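Local coordinates for protein L-amino acid deaminase (Proteus vulgaris, PDB 5I39) that probably catalyses the FAD-dependent oxidative deamination of L-amino acids as a membrane-bound flavoprotein oxidoreductase, at residues 101-104 / 105-108. Sequence-based numbering, arbitrary orientation.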
loop_
_atom_site.group_PDB
_atom_site.type_symbol
_atom_site.label_atom_id
_atom_site.label_comp_id
_atom_site.label_asym_id
_atom_site.label_seq_id
_atom_site.Cartn_x
_atom_site.Cartn_y
_atom_site.Cartn_z
ATOM N N HIS A 101 -8.616 -2.432 9.651
ATOM C CA HIS A 101 -9.241 -1.898 10.861
ATOM C C HIS A 101 -8.712 -0.500 11.187
ATOM O O HIS A 101 -9.468 0.398 11.560
ATOM C CB HIS A 101 -8.978 -2.858 12.018
ATOM C CG HIS A 101 -9.629 -2.463 13.302
ATOM N ND1 HIS A 101 -8.913 -2.004 14.385
ATOM C CD2 HIS A 101 -10.926 -2.466 13.677
ATOM C CE1 HIS A 101 -9.745 -1.738 15.375
ATOM N NE2 HIS A 101 -10.973 -2.011 14.972
ATOM N N ARG A 102 -7.408 -0.314 11.032
ATOM C CA ARG A 102 -6.783 0.985 11.246
ATOM C C ARG A 102 -7.112 1.976 10.139
ATOM O O ARG A 102 -7.317 3.157 10.414
ATOM C CB ARG A 102 -5.288 0.807 11.425
ATOM C CG ARG A 102 -5.033 0.064 12.717
ATOM C CD ARG A 102 -3.594 -0.247 12.938
ATOM N NE ARG A 102 -3.426 -1.003 14.171
ATOM C CZ ARG A 102 -2.269 -1.156 14.800
ATOM N NH1 ARG A 102 -1.158 -0.594 14.317
ATOM N NH2 ARG A 102 -2.218 -1.868 15.920
ATOM N N TRP A 103 -7.205 1.514 8.898
ATOM C CA TRP A 103 -7.702 2.389 7.839
ATOM C C TRP A 103 -9.130 2.858 8.108
ATOM O O TRP A 103 -9.456 4.008 7.822
ATOM C CB TRP A 103 -7.584 1.746 6.459
ATOM C CG TRP A 103 -6.226 1.947 5.862
ATOM C CD1 TRP A 103 -5.224 1.023 5.740
ATOM C CD2 TRP A 103 -5.706 3.174 5.335
ATOM N NE1 TRP A 103 -4.120 1.599 5.164
ATOM C CE2 TRP A 103 -4.388 2.918 4.901
ATOM C CE3 TRP A 103 -6.235 4.464 5.174
ATOM C CZ2 TRP A 103 -3.586 3.907 4.321
ATOM C CZ3 TRP A 103 -5.440 5.443 4.593
ATOM C CH2 TRP A 103 -4.129 5.159 4.175
ATOM N N ARG A 104 -9.960 2.004 8.705
ATOM C CA ARG A 104 -11.312 2.418 9.108
ATOM C C ARG A 104 -11.333 3.528 10.166
ATOM O O ARG A 104 -12.346 4.194 10.331
ATOM C CB ARG A 104 -12.132 1.218 9.588
ATOM C CG ARG A 104 -12.535 0.276 8.468
ATOM C CD ARG A 104 -13.541 -0.756 8.926
ATOM N NE ARG A 104 -12.987 -1.810 9.781
ATOM C CZ ARG A 104 -12.477 -2.968 9.360
ATOM N NH1 ARG A 104 -12.353 -3.236 8.066
ATOM N NH2 ARG A 104 -12.070 -3.861 10.253
ATOM N N GLU A 105 -10.231 3.698 10.890
ATOM C CA GLU A 105 -10.055 4.802 11.833
ATOM C C GLU A 105 -9.410 6.047 11.221
ATOM O O GLU A 105 -9.304 7.071 11.896
ATOM C CB GLU A 105 -9.161 4.337 12.991
ATOM C CG GLU A 105 -9.702 3.146 13.773
ATOM C CD GLU A 105 -8.698 2.512 14.723
ATOM O OE1 GLU A 105 -7.484 2.738 14.585
ATOM O OE2 GLU A 105 -9.136 1.756 15.607
HETATM N N MSE A 106 -8.957 5.983 9.969
HETATM C CA MSE A 106 -8.002 6.977 9.462
HETATM C C MSE A 106 -8.605 8.335 9.202
HETATM O O MSE A 106 -7.986 9.343 9.535
HETATM C CB MSE A 106 -7.292 6.480 8.205
HETATM C CG MSE A 106 -5.981 7.227 7.942
HETATM SE SE MSE A 106 -4.574 6.775 9.237
HETATM C CE MSE A 106 -4.240 4.945 8.589
ATOM N N ASN A 107 -9.789 8.402 8.600
ATOM C CA ASN A 107 -10.409 9.712 8.382
ATOM C C ASN A 107 -10.683 10.430 9.701
ATOM O O ASN A 107 -10.500 11.648 9.799
ATOM C CB ASN A 107 -11.697 9.599 7.571
ATOM C CG ASN A 107 -11.460 9.161 6.139
ATOM O OD1 ASN A 107 -10.341 9.203 5.631
ATOM N ND2 ASN A 107 -12.530 8.753 5.471
ATOM N N ALA A 108 -11.087 9.674 10.719
ATOM C CA ALA A 108 -11.279 10.243 12.050
ATOM C C ALA A 108 -9.964 10.661 12.711
ATOM O O ALA A 108 -9.949 11.612 13.489
ATOM C CB ALA A 108 -12.033 9.269 12.938
HETATM O O HOH W 1 -11.338 6.100 7.654
HETATM O O HOH W 2 -12.445 7.150 10.172
#
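Selenomethionine Met106 lays its side chain against the Trp103 indole in a Met-aromatic contact at the junction between helix 90-103 and helix 106-110 of this FAD-dependent oxidoreductase. Its CB, above the indole plane and just outside the rim, lies 3.8 Å from Trp103 CE3. CG, anti to the backbone N, stays above this same face, still beyond the rim, and comes 3.8 Å from Trp103 CZ3. The chain then bends at chi2 and chi3, which lifts SE above the face, 5.2 Å from the centroid of the Trp103 six-membered ring, and turns the methyl back over it. CE ends 4.0 Å from that centroid, 11° off the ring normal, the geometry of a CH-pi contact. Both residues are buried, and the indole is also held by a hydrogen bond from NE1 to Met377 O, with the Trp103 side chain about 7 Å from the bound FAD.

The backbone here makes two i to i+3 hydrogen bonds: Glu105 N donates to Arg102 O over 3.0 Å, noticeably bent at 136°, whereas the bond from Met106 N to Trp103 O is straighter, at 162°. Beyond them, two waters each bridge a carbonyl to the amide four residues on. One donates a hydrogen bond to Arg104 O and accepts from Ala108 N; the other donates to Trp103 O at 2.8 Å and accepts from Asn107 N at 2.9 Å.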